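Local coordinates for protein P43 (Trichuris muris, PDB 6QIX) that is the major protein secreted by the whipworm, tethers to matrix and inhibits the function of interleukin-13, at residues P112-P115 with G120-F123; S198-F203 with K267-D272; A291-M296 with P329-K334; D302-T307 with G320-L325; P346-K351 with A355-E360. All blocks are in the same frame, centred on the assembly; numbering follows the deposited sequence.

Contact 1: P112-P115 with G120-F123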
# COMPACT_ATOMS: atom_id res chain seq x y z
N PRO A 112 -7.98 15.96 -6.49
CA PRO A 112 -8.33 15.36 -7.79
C PRO A 112 -8.50 13.86 -7.71
O PRO A 112 -7.90 13.19 -6.86
CB PRO A 112 -7.13 15.72 -8.68
CG PRO A 112 -5.97 15.74 -7.72
CD PRO A 112 -6.56 16.36 -6.42
N LYS A 113 -9.30 13.33 -8.62
CA LYS A 113 -9.32 11.88 -8.80
C LYS A 113 -7.98 11.40 -9.32
O LYS A 113 -7.37 12.06 -10.15
CB LYS A 113 -10.42 11.47 -9.77
CG LYS A 113 -11.80 11.83 -9.23
CD LYS A 113 -12.86 11.90 -10.31
CE LYS A 113 -13.05 10.55 -10.96
NZ LYS A 113 -14.39 10.47 -11.57
N LEU A 114 -7.52 10.22 -8.82
CA LEU A 114 -6.25 9.62 -9.28
C LEU A 114 -6.50 8.71 -10.48
O LEU A 114 -7.51 7.99 -10.52
CB LEU A 114 -5.59 8.80 -8.16
CG LEU A 114 -5.41 9.60 -6.86
CD1 LEU A 114 -4.94 8.72 -5.70
CD2 LEU A 114 -4.46 10.75 -7.13
N PRO A 115 -5.58 8.69 -11.46
CA PRO A 115 -5.72 7.77 -12.60
C PRO A 115 -5.96 6.34 -12.13
O PRO A 115 -5.23 5.82 -11.28
CB PRO A 115 -4.39 7.91 -13.35
CG PRO A 115 -3.85 9.28 -12.96
CD PRO A 115 -4.41 9.58 -11.56
N GLY A 120 -8.49 7.43 -4.30
CA GLY A 120 -7.70 6.35 -3.74
C GLY A 120 -6.76 6.74 -2.62
O GLY A 120 -5.87 5.96 -2.27
N TYR A 121 -6.95 7.92 -2.02
CA TYR A 121 -5.97 8.42 -1.06
C TYR A 121 -5.82 7.55 0.18
O TYR A 121 -4.78 7.61 0.86
CB TYR A 121 -6.36 9.83 -0.67
CG TYR A 121 -6.28 10.74 -1.87
CD1 TYR A 121 -5.06 11.29 -2.22
CD2 TYR A 121 -7.37 10.99 -2.67
CE1 TYR A 121 -4.92 12.10 -3.28
CE2 TYR A 121 -7.26 11.85 -3.79
CZ TYR A 121 -6.03 12.39 -4.09
OH TYR A 121 -5.85 13.21 -5.17
N ALA A 122 -6.80 6.72 0.49
CA ALA A 122 -6.68 5.86 1.67
C ALA A 122 -5.75 4.68 1.48
O ALA A 122 -5.30 4.11 2.49
CB ALA A 122 -8.04 5.32 2.10
N PHE A 123 -5.47 4.26 0.26
CA PHE A 123 -4.69 3.03 0.09
C PHE A 123 -3.46 3.21 -0.79
O PHE A 123 -2.70 2.23 -0.97
CB PHE A 123 -5.58 1.89 -0.45
CG PHE A 123 -6.41 2.27 -1.64
CD1 PHE A 123 -5.89 2.15 -2.92
CD2 PHE A 123 -7.71 2.75 -1.47
CE1 PHE A 123 -6.62 2.51 -4.00
CE2 PHE A 123 -8.46 3.11 -2.56
CZ PHE A 123 -7.92 2.98 -3.84

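Contact 2: S198-F203 with K267-D272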
# COMPACT_ATOMS: atom_id res chain seq x y z
N SER A 198 0.96 -17.82 4.47
CA SER A 198 0.64 -18.86 3.52
C SER A 198 1.91 -19.36 2.80
O SER A 198 2.99 -18.83 2.96
CB SER A 198 -0.33 -18.38 2.44
OG SER A 198 0.32 -17.44 1.55
N GLU A 199 1.73 -20.40 2.02
CA GLU A 199 2.74 -20.77 1.04
C GLU A 199 2.82 -19.69 -0.04
O GLU A 199 1.98 -18.78 -0.13
CB GLU A 199 2.41 -22.13 0.42
CG GLU A 199 2.54 -23.25 1.43
CD GLU A 199 3.17 -24.53 0.92
OE1 GLU A 199 3.15 -25.51 1.68
OE2 GLU A 199 3.72 -24.58 -0.20
N CYS A 200 3.87 -19.79 -0.86
CA CYS A 200 4.05 -18.82 -1.92
C CYS A 200 2.94 -19.00 -2.94
O CYS A 200 2.76 -20.10 -3.46
CB CYS A 200 5.42 -18.98 -2.58
SG CYS A 200 6.82 -18.62 -1.40
N LEU A 201 2.21 -17.93 -3.21
CA LEU A 201 1.09 -17.95 -4.14
C LEU A 201 1.55 -17.55 -5.54
O LEU A 201 2.51 -16.80 -5.70
CB LEU A 201 -0.01 -17.01 -3.70
CG LEU A 201 -0.50 -17.22 -2.24
CD1 LEU A 201 -1.61 -16.26 -1.91
CD2 LEU A 201 -0.94 -18.65 -2.04
N TRP A 202 0.85 -18.07 -6.54
CA TRP A 202 1.27 -17.80 -7.91
C TRP A 202 0.07 -17.76 -8.85
O TRP A 202 -1.00 -18.31 -8.55
CB TRP A 202 2.24 -18.88 -8.36
CG TRP A 202 3.04 -18.62 -9.61
CD1 TRP A 202 3.15 -19.46 -10.68
CD2 TRP A 202 3.79 -17.46 -9.92
NE1 TRP A 202 3.98 -18.90 -11.63
CE2 TRP A 202 4.35 -17.65 -11.21
CE3 TRP A 202 4.04 -16.26 -9.25
CZ2 TRP A 202 5.15 -16.69 -11.84
CZ3 TRP A 202 4.85 -15.30 -9.87
CH2 TRP A 202 5.41 -15.54 -11.16
N PHE A 203 0.28 -17.14 -10.00
CA PHE A 203 -0.71 -17.10 -11.05
C PHE A 203 -1.05 -18.50 -11.54
O PHE A 203 -0.26 -19.44 -11.40
CB PHE A 203 -0.16 -16.27 -12.22
CG PHE A 203 0.18 -14.86 -11.84
CD1 PHE A 203 -0.82 -13.90 -11.73
CD2 PHE A 203 1.47 -14.50 -11.56
CE1 PHE A 203 -0.51 -12.58 -11.36
CE2 PHE A 203 1.78 -13.17 -11.21
CZ PHE A 203 0.78 -12.24 -11.07
N LYS A 267 4.18 -10.86 1.94
CA LYS A 267 5.62 -11.05 2.02
C LYS A 267 6.07 -11.74 0.74
O LYS A 267 5.67 -12.89 0.47
CB LYS A 267 5.97 -11.88 3.28
CG LYS A 267 7.48 -12.13 3.46
CD LYS A 267 7.77 -12.67 4.88
CE LYS A 267 9.19 -13.03 5.03
NZ LYS A 267 9.42 -14.44 4.72
N SER A 268 6.93 -11.06 -0.04
CA SER A 268 7.39 -11.61 -1.30
C SER A 268 8.26 -12.85 -1.07
O SER A 268 8.88 -13.02 -0.02
CB SER A 268 8.23 -10.60 -2.08
OG SER A 268 7.47 -9.44 -2.25
N CYS A 269 8.31 -13.70 -2.08
CA CYS A 269 9.14 -14.90 -2.00
C CYS A 269 10.40 -14.71 -2.81
O CYS A 269 10.33 -14.28 -3.97
CB CYS A 269 8.39 -16.12 -2.50
SG CYS A 269 6.99 -16.51 -1.37
N GLY A 270 11.53 -15.08 -2.23
CA GLY A 270 12.81 -15.07 -2.93
C GLY A 270 13.51 -16.41 -2.96
O GLY A 270 12.88 -17.48 -2.83
N LYS A 271 14.84 -16.33 -3.14
CA LYS A 271 15.60 -17.54 -3.42
C LYS A 271 15.62 -18.52 -2.25
O LYS A 271 15.92 -19.70 -2.47
CB LYS A 271 17.03 -17.17 -3.84
CG LYS A 271 17.93 -16.75 -2.70
CD LYS A 271 19.29 -16.27 -3.23
CE LYS A 271 20.25 -16.02 -2.13
NZ LYS A 271 21.60 -15.68 -2.67
N ASP A 272 15.30 -18.09 -1.03
CA ASP A 272 15.23 -19.05 0.07
C ASP A 272 13.82 -19.62 0.23
O ASP A 272 13.60 -20.48 1.09
CB ASP A 272 15.70 -18.41 1.39
CG ASP A 272 17.20 -18.12 1.41
OD1 ASP A 272 17.98 -18.74 0.65
OD2 ASP A 272 17.62 -17.20 2.14

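Contact 3: A291-M296 with P329-K334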
# COMPACT_ATOMS: atom_id res chain seq x y z
N ALA A 291 4.88 -3.84 -22.36
CA ALA A 291 3.96 -3.03 -21.61
C ALA A 291 2.78 -3.80 -21.04
O ALA A 291 2.06 -3.25 -20.20
CB ALA A 291 3.45 -1.93 -22.54
N PHE A 292 2.54 -5.04 -21.46
CA PHE A 292 1.25 -5.65 -21.13
C PHE A 292 1.03 -5.82 -19.63
O PHE A 292 -0.14 -5.75 -19.21
CB PHE A 292 1.08 -6.99 -21.86
CG PHE A 292 2.16 -7.99 -21.59
CD1 PHE A 292 1.99 -8.99 -20.64
CD2 PHE A 292 3.33 -7.96 -22.31
CE1 PHE A 292 3.01 -9.93 -20.41
CE2 PHE A 292 4.35 -8.89 -22.09
CZ PHE A 292 4.17 -9.87 -21.12
N PRO A 293 2.04 -6.02 -18.79
CA PRO A 293 1.74 -6.07 -17.34
C PRO A 293 1.09 -4.80 -16.82
O PRO A 293 0.10 -4.85 -16.10
CB PRO A 293 3.10 -6.33 -16.71
CG PRO A 293 3.95 -6.90 -17.83
CD PRO A 293 3.48 -6.23 -19.08
N ARG A 294 1.63 -3.63 -17.18
CA ARG A 294 1.04 -2.39 -16.71
C ARG A 294 -0.38 -2.22 -17.25
O ARG A 294 -1.31 -1.82 -16.52
CB ARG A 294 1.91 -1.20 -17.10
CG ARG A 294 1.41 0.13 -16.56
CD ARG A 294 1.04 1.10 -17.68
NE ARG A 294 2.18 1.44 -18.53
CZ ARG A 294 2.16 1.43 -19.87
NH1 ARG A 294 1.06 1.09 -20.53
NH2 ARG A 294 3.26 1.75 -20.54
N VAL A 295 -0.57 -2.49 -18.54
CA VAL A 295 -1.89 -2.39 -19.14
C VAL A 295 -2.88 -3.25 -18.38
O VAL A 295 -4.02 -2.83 -18.10
CB VAL A 295 -1.85 -2.78 -20.63
CG1 VAL A 295 -3.25 -2.80 -21.18
CG2 VAL A 295 -0.93 -1.83 -21.39
N MET A 296 -2.47 -4.48 -18.03
CA MET A 296 -3.37 -5.37 -17.31
C MET A 296 -3.70 -4.83 -15.93
O MET A 296 -4.83 -4.94 -15.45
CB MET A 296 -2.76 -6.77 -17.18
CG MET A 296 -2.52 -7.47 -18.49
SD MET A 296 -1.09 -8.56 -18.27
CE MET A 296 -1.81 -10.06 -17.76
N PRO A 329 0.78 -8.71 -7.33
CA PRO A 329 2.10 -8.41 -7.91
C PRO A 329 2.02 -7.32 -8.97
O PRO A 329 1.16 -7.34 -9.83
CB PRO A 329 2.52 -9.75 -8.53
CG PRO A 329 1.67 -10.81 -7.83
CD PRO A 329 0.37 -10.11 -7.53
N TYR A 330 2.95 -6.37 -8.90
CA TYR A 330 3.05 -5.24 -9.81
C TYR A 330 4.43 -5.29 -10.48
O TYR A 330 5.45 -5.11 -9.81
CB TYR A 330 2.86 -3.93 -9.04
CG TYR A 330 3.03 -2.64 -9.84
CD1 TYR A 330 1.94 -1.82 -10.08
CD2 TYR A 330 4.27 -2.22 -10.31
CE1 TYR A 330 2.08 -0.65 -10.78
CE2 TYR A 330 4.41 -1.04 -11.02
CZ TYR A 330 3.32 -0.26 -11.24
OH TYR A 330 3.39 0.94 -11.94
N SER A 331 4.45 -5.48 -11.78
CA SER A 331 5.69 -5.74 -12.48
C SER A 331 6.27 -4.47 -13.13
O SER A 331 5.54 -3.55 -13.55
CB SER A 331 5.47 -6.79 -13.57
OG SER A 331 4.48 -6.34 -14.44
N ASN A 332 7.58 -4.46 -13.25
CA ASN A 332 8.31 -3.58 -14.15
C ASN A 332 9.17 -4.48 -15.02
O ASN A 332 9.81 -5.41 -14.50
CB ASN A 332 9.19 -2.60 -13.39
CG ASN A 332 8.53 -2.10 -12.11
OD1 ASN A 332 7.86 -1.07 -12.12
ND2 ASN A 332 8.72 -2.86 -10.99
N CYS A 333 9.20 -4.20 -16.32
CA CYS A 333 9.96 -5.02 -17.25
C CYS A 333 10.91 -4.18 -18.09
O CYS A 333 10.64 -3.01 -18.38
CB CYS A 333 9.05 -5.80 -18.22
SG CYS A 333 7.74 -6.78 -17.49
N LYS A 334 12.05 -4.77 -18.43
CA LYS A 334 12.94 -4.27 -19.46
C LYS A 334 12.87 -5.21 -20.66
O LYS A 334 12.89 -6.43 -20.51
CB LYS A 334 14.38 -4.18 -18.97
CG LYS A 334 14.63 -3.06 -18.02
CD LYS A 334 16.13 -2.81 -17.86
CE LYS A 334 16.33 -1.44 -17.23
NZ LYS A 334 15.86 -0.34 -18.14

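Contact 4: D302-T307 with G320-L325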
# COMPACT_ATOMS: atom_id res chain seq x y z
N ASP A 302 -9.25 -0.15 -13.23
CA ASP A 302 -10.40 0.50 -13.85
C ASP A 302 -11.67 -0.28 -13.54
O ASP A 302 -12.72 0.30 -13.21
CB ASP A 302 -10.20 0.61 -15.37
CG ASP A 302 -9.22 1.73 -15.77
OD1 ASP A 302 -8.93 2.62 -14.95
OD2 ASP A 302 -8.72 1.71 -16.93
N ASP A 303 -11.59 -1.62 -13.66
CA ASP A 303 -12.76 -2.46 -13.42
C ASP A 303 -13.19 -2.41 -11.95
O ASP A 303 -14.39 -2.34 -11.65
CB ASP A 303 -12.47 -3.88 -13.87
CG ASP A 303 -12.35 -4.00 -15.40
OD1 ASP A 303 -11.90 -5.06 -15.88
OD2 ASP A 303 -12.71 -3.03 -16.11
N PHE A 304 -12.22 -2.44 -11.03
CA PHE A 304 -12.57 -2.34 -9.61
C PHE A 304 -13.25 -1.00 -9.31
O PHE A 304 -14.26 -0.94 -8.59
CB PHE A 304 -11.32 -2.50 -8.72
CG PHE A 304 -11.60 -2.09 -7.29
CD1 PHE A 304 -12.39 -2.90 -6.48
CD2 PHE A 304 -11.13 -0.88 -6.79
CE1 PHE A 304 -12.72 -2.52 -5.17
CE2 PHE A 304 -11.47 -0.49 -5.48
CZ PHE A 304 -12.25 -1.31 -4.66
N THR A 305 -12.67 0.09 -9.80
CA THR A 305 -13.21 1.41 -9.49
C THR A 305 -14.63 1.55 -10.02
O THR A 305 -15.55 2.01 -9.30
CB THR A 305 -12.26 2.48 -10.05
OG1 THR A 305 -10.96 2.33 -9.41
CG2 THR A 305 -12.77 3.89 -9.87
N ALA A 306 -14.85 1.11 -11.27
CA ALA A 306 -16.20 1.08 -11.82
C ALA A 306 -17.14 0.18 -11.00
O ALA A 306 -18.30 0.54 -10.76
CB ALA A 306 -16.14 0.60 -13.26
N THR A 307 -16.67 -1.00 -10.58
CA THR A 307 -17.51 -1.90 -9.79
C THR A 307 -17.84 -1.28 -8.44
O THR A 307 -18.93 -1.52 -7.90
CB THR A 307 -16.82 -3.24 -9.55
OG1 THR A 307 -16.64 -3.90 -10.79
CG2 THR A 307 -17.65 -4.13 -8.62
N GLY A 320 -11.35 -1.17 1.97
CA GLY A 320 -10.95 -2.49 2.43
C GLY A 320 -10.61 -3.41 1.28
O GLY A 320 -9.61 -4.11 1.33
N TYR A 321 -11.45 -3.44 0.23
CA TYR A 321 -11.12 -4.22 -0.95
C TYR A 321 -9.87 -3.69 -1.62
O TYR A 321 -9.00 -4.47 -2.06
CB TYR A 321 -12.28 -4.21 -1.94
CG TYR A 321 -13.39 -5.19 -1.67
CD1 TYR A 321 -13.18 -6.56 -1.69
CD2 TYR A 321 -14.68 -4.74 -1.40
CE1 TYR A 321 -14.20 -7.45 -1.44
CE2 TYR A 321 -15.72 -5.62 -1.14
CZ TYR A 321 -15.48 -6.97 -1.18
OH TYR A 321 -16.51 -7.86 -0.93
N ALA A 322 -9.74 -2.36 -1.71
CA ALA A 322 -8.63 -1.81 -2.47
C ALA A 322 -7.30 -2.14 -1.79
O ALA A 322 -6.30 -2.35 -2.46
CB ALA A 322 -8.80 -0.30 -2.62
N LYS A 323 -7.26 -2.12 -0.45
CA LYS A 323 -6.01 -2.46 0.24
C LYS A 323 -5.57 -3.88 -0.08
O LYS A 323 -4.35 -4.13 -0.20
CB LYS A 323 -6.17 -2.25 1.76
CG LYS A 323 -6.23 -0.77 2.14
CD LYS A 323 -6.55 -0.58 3.61
CE LYS A 323 -6.91 0.77 3.94
NZ LYS A 323 -7.19 0.87 5.44
N MET A 324 -6.51 -4.81 -0.24
CA MET A 324 -6.17 -6.17 -0.65
C MET A 324 -5.68 -6.18 -2.11
O MET A 324 -4.65 -6.80 -2.43
CB MET A 324 -7.38 -7.10 -0.47
CG MET A 324 -7.91 -7.22 0.97
SD MET A 324 -9.41 -8.25 1.13
CE MET A 324 -8.75 -9.90 0.91
N LEU A 325 -6.39 -5.47 -2.99
CA LEU A 325 -6.01 -5.43 -4.41
C LEU A 325 -4.61 -4.85 -4.59
O LEU A 325 -3.87 -5.27 -5.49
CB LEU A 325 -7.08 -4.66 -5.19
CG LEU A 325 -7.27 -4.91 -6.67
CD1 LEU A 325 -7.62 -6.36 -6.93
CD2 LEU A 325 -8.36 -3.99 -7.22

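Contact 5: P346-K351 with A355-E360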
# COMPACT_ATOMS: atom_id res chain seq x y z
N PRO A 346 8.64 -4.60 -4.45
CA PRO A 346 9.51 -3.41 -4.48
C PRO A 346 10.85 -3.59 -5.23
O PRO A 346 11.79 -2.82 -5.06
CB PRO A 346 9.79 -3.14 -3.01
CG PRO A 346 9.79 -4.52 -2.41
CD PRO A 346 8.68 -5.28 -3.15
N TYR A 347 10.91 -4.60 -6.09
CA TYR A 347 12.07 -4.85 -6.94
C TYR A 347 11.84 -4.34 -8.36
O TYR A 347 10.71 -4.13 -8.79
CB TYR A 347 12.37 -6.35 -6.97
CG TYR A 347 12.73 -6.94 -5.61
CD1 TYR A 347 14.07 -7.10 -5.23
CD2 TYR A 347 11.74 -7.33 -4.70
CE1 TYR A 347 14.40 -7.67 -4.00
CE2 TYR A 347 12.06 -7.87 -3.48
CZ TYR A 347 13.39 -8.03 -3.13
OH TYR A 347 13.70 -8.55 -1.90
N GLU A 348 12.94 -4.13 -9.08
CA GLU A 348 12.90 -3.74 -10.49
C GLU A 348 14.07 -4.41 -11.20
O GLU A 348 15.06 -4.77 -10.57
CB GLU A 348 12.97 -2.22 -10.63
CG GLU A 348 14.30 -1.64 -10.10
CD GLU A 348 14.40 -0.09 -10.08
OE1 GLU A 348 13.51 0.63 -10.58
OE2 GLU A 348 15.41 0.40 -9.54
N PRO A 349 14.00 -4.54 -12.52
CA PRO A 349 15.17 -5.11 -13.22
C PRO A 349 16.38 -4.20 -13.05
O PRO A 349 16.26 -2.97 -13.05
CB PRO A 349 14.72 -5.21 -14.68
CG PRO A 349 13.21 -5.18 -14.64
CD PRO A 349 12.85 -4.31 -13.43
N ASN A 350 17.56 -4.83 -12.93
CA ASN A 350 18.82 -4.11 -13.02
C ASN A 350 19.03 -3.63 -14.48
O ASN A 350 18.21 -3.86 -15.37
CB ASN A 350 19.97 -4.98 -12.50
CG ASN A 350 20.29 -6.14 -13.40
OD1 ASN A 350 19.65 -6.36 -14.43
ND2 ASN A 350 21.30 -6.93 -13.00
N LYS A 351 20.16 -2.96 -14.71
CA LYS A 351 20.37 -2.18 -15.93
C LYS A 351 20.41 -3.06 -17.16
O LYS A 351 19.89 -2.67 -18.21
CB LYS A 351 21.66 -1.37 -15.77
CG LYS A 351 21.51 -0.12 -14.82
CD LYS A 351 20.72 -0.40 -13.51
CE LYS A 351 21.39 -1.44 -12.59
NZ LYS A 351 20.97 -1.29 -11.15
N ALA A 355 18.98 -9.41 -13.53
CA ALA A 355 18.68 -9.70 -12.13
C ALA A 355 17.74 -8.63 -11.58
O ALA A 355 17.52 -7.59 -12.20
CB ALA A 355 19.94 -9.75 -11.26
N CYS A 356 17.18 -8.93 -10.41
CA CYS A 356 16.25 -8.05 -9.73
C CYS A 356 16.93 -7.35 -8.57
O CYS A 356 17.64 -7.99 -7.77
CB CYS A 356 15.03 -8.83 -9.22
SG CYS A 356 13.99 -9.55 -10.53
N VAL A 357 16.68 -6.04 -8.45
CA VAL A 357 17.30 -5.21 -7.43
C VAL A 357 16.22 -4.38 -6.76
O VAL A 357 15.17 -4.10 -7.35
CB VAL A 357 18.39 -4.28 -8.00
CG1 VAL A 357 19.48 -5.08 -8.60
CG2 VAL A 357 17.82 -3.33 -9.06
N VAL A 358 16.47 -3.99 -5.50
CA VAL A 358 15.46 -3.23 -4.74
C VAL A 358 15.43 -1.81 -5.29
O VAL A 358 16.48 -1.22 -5.59
CB VAL A 358 15.78 -3.23 -3.24
CG1 VAL A 358 14.75 -2.39 -2.48
CG2 VAL A 358 15.77 -4.65 -2.72
N LYS A 359 14.23 -1.28 -5.48
CA LYS A 359 14.09 0.12 -5.87
C LYS A 359 14.76 1.05 -4.85
O LYS A 359 14.71 0.81 -3.64
CB LYS A 359 12.62 0.45 -6.03
CG LYS A 359 11.96 -0.16 -7.26
CD LYS A 359 10.48 0.32 -7.35
CE LYS A 359 9.69 -0.51 -8.38
NZ LYS A 359 8.19 -0.16 -8.36
N GLU A 360 15.37 2.13 -5.35
CA GLU A 360 16.24 2.92 -4.49
C GLU A 360 15.49 3.49 -3.29
O GLU A 360 16.01 3.51 -2.17
CB GLU A 360 16.91 4.05 -5.27
CG GLU A 360 17.95 4.77 -4.44
CD GLU A 360 19.23 3.95 -4.22
OE1 GLU A 360 19.46 2.91 -4.92
OE2 GLU A 360 20.04 4.37 -3.35
O HOH W 1 15.20 2.63 -8.23
O HOH W 2 17.63 0.08 -7.83

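Contact 1: P112-P115 with G120-F123
The phenol of Y121 reaches across a short loop to P112 and L114, and its hydroxyl carries the one hydrogen bond between 112-115 and 120-123. OH donates to P112 O at 2.7 Å, in the carbonyl plane and on a lone pair, with the acceptor sitting at the edge of the ring. Y121 OH also lies 3.5 Å from P112 CD, the two side chains crossing at about a right angle.

L114 works on the flat of the ring. Its CD1 stands over the centre of one face, 4.1 Å from the Y121 centroid and 9° off the normal, a clean CH-pi contact. The other methyl, CD2, lies toward the hydroxyl, 3.4 Å from Y121 OH. A chi1 of -53° puts L114 CG beside its own backbone N and opposite the carbonyl carbon, on the face of the ring. Edge bond and face contact together fix how the buried phenol is turned. CD1 also approaches G120 N at 4.0 Å.

The whole turn lies between strand 109-112 and helix 126-129. L64, P65 and H68 pack against it from another loop, K113 forms a salt bridge with E159, and F123 rests on helix 315-325.

Contact 2: S198-F203 with K267-D272
C200 and C269 are joined by a disulfide, and this one covalent link is the whole of the direct contact between 198-203 and 267-272. The SG of C200 lies 2.1 Å from the SG of C269, and the torsion about the S-S bond is -100°, close to the perpendicular setting that an unstrained disulfide prefers. Both cysteines use the same first torsion, with SG beside the backbone N and opposite the carbonyl carbon (chi1 near -65° in both), but they differ at the next bond. C200 CB ends 4.1 Å from C269 CB while the CA atoms of C200 and C269 stay 6.4 Å apart.

The tight part is confined to these sulfurs and their CB atoms. C269 is buried, and both cysteines pack on R247 of strand 246-252. Away from the bridge the two segments diverge. E199 on one side, and K271 and D272 on the other, are exposed, and none of them meets the opposite segment. Within 198-203 the hydroxyl of S198 folds back locally: S198 OG donates to E199 O at 2.7 Å, from 19° outside the carbonyl plane.

Strand 246-252 lies between the partners as a shared support, for S198 and L201 bond to V248 and F246 through the backbone while K267 bonds to R247. With no hydrogen bond passing directly between the segments, the bridge ties the loop before helix 205-216 to the loop just past the end of strand 262-268 by covalent chemistry, as expected of a secreted, disulfide-rich protein, and its hold does not depend on burying a large apolar surface.

Contact 3: A291-M296 with P329-K334
The first turn of helix 292-310 sits over the start of strand 331-336, with the CA of P293 6.3 Å from the CA of S331 and no backbone hydrogen bond passing between them. P293 is the residue that touches. Its ring points at the strand, and S331 and C333, two residues apart and therefore on the same side of the strand, both point back at it. The P293 ring atom CG meets the SG of C333 at 3.8 Å, an apolar contact at the outer corner of the pyrrolidine. S331 faces the same ring, its CB 4.0 Å from P293 CB. C333 SG lies opposite its carbonyl carbon and beside its backbone N (chi1 -53°), a setting that turns the sulfur toward the proline's CG while it remains bonded to C342.

That disulfide joins neighbouring strands of a three-stranded antiparallel sheet, in which 339-344 runs between 281-284 and 331-336. The helix therefore rests, through P293, on an outer strand whose link to the central one is covalent as well as hydrogen-bonded: N332 pairs with C343 and K334 with K341.

On the helix itself V295 N and M296 N bond back to the carbonyls of A291 and F292, setting the turn that presents the proline. The F292 ring takes P293 CD over one face, offset toward the rim and 3.3 Å above the plane, and has the sulfur of M296 at its edge, in plane. F292 also packs on C340 of the central strand, and a glycol molecule, probably from the crystallisation liquor, bonds to S331 O.

Contact 4: D302-T307 with G320-L325
Apolar contact carries everything that passes between F304 and the trio Y321, A322 and L325. The ring of F304 is driven into the opposite helix by its first torsion, with CG opposite the backbone N (chi1 167°). Its far end meets Y321 and A322, toward the end of helix 315-325: F304 CE1 lies 3.7 Å from Y321 CB, and F304 CE2 lies 3.9 Å from A322 CB. Nearer the root, F304 CB takes the CD2 methyl of L325 at 3.6 Å, and the two side chains slide past each other in opposite directions. L325 thus fills in beside the base of the phenylalanine while Y321 and A322 receive its tip. Y321 offers its CB here, since the rest of the side chain leads away, crossing F304 at about a right angle.

No hydrogen bond passes between the two segments; D302 OD1 and T305 OG1 bond outward to H116. Within 302-307, D303 O takes two donors, T307 N at 2.9 Å and T307 OG1 at 2.9 Å, which arrive from opposite faces of the carbonyl plane. In 320-325, L325 N closes a helical turn onto Y321 O.

The segments run nearly antiparallel, at 171°, with their axes 11.5 Å apart at closest approach, and the F304 ring lies between them. They belong to helices 292-310 and 315-325, consecutive in the chain and folded back as a helical hairpin. Y225 meets the F304 ring edge-to-face, and F260 does the same for Y321. I300 and W301 of helix 292-310 extend the packing on L325, F123 touches A322, and M324 reaches strand 262-268.

Contact 5: P346-K351 with A355-E360
Y347 and V358 form a non-hydrogen-bonded pair whose side chains diverge, yet the tyrosine ring swings back to V358, CE1 meeting its CG2 at 3.6 Å as the two cross obliquely. Next along, E348 and V357 form a hydrogen-bonded pair with both side chains on one face of the hairpin. E348 N gives to V357 O at 2.8 Å, and V357 N returns a bond to E348 O at 3.0 Å.

E348 leaves the strand with CG between its backbone N and carbonyl carbon (chi1 63°), then runs extended across K359, CD lying 3.7 Å from K359 CG. These are contacts of the lysine's aliphatic part; its NZ bonds H345. Carboxylate OE2 accepts from two waters, one linking it to E360 N and the other to V358 O. At the open end K359 N donates to P346 O almost straight (176°); beside the turn N350 N donates to A355 O at 2.9 Å. N350 OD1 accepts from T354 N and, weakly, from A355 N, bracing the turn.

This two-stranded antiparallel hairpin follows strand 339-344, to which the C343-C356 disulfide binds it. P349 and K359 pack on strand 331-336, and F243 stacks on Y347.

Contacts 1 and 4 are the buried ones, both built round an aromatic ring, and they meet where F123 packs on A322. Contact 1 adds a hydroxyl bond to its ring packing, whereas contact 4 is purely apolar across its helices. Contact 3 uses the start of the same helix 292-310 at the surface, and contact 4 is nested in the loop it closes. The centres of contacts 2, 3 and 5 lie about 17 to 18 Å from the chain's centre; 2 and 5 are partly buried, one a lone disulfide, the other a backbone-bonded hairpin. Contact 3 touches both, through P329 on F203 and N332 beside Y347, while contacts 1 and 2 lie on opposite sides of the chain's centre.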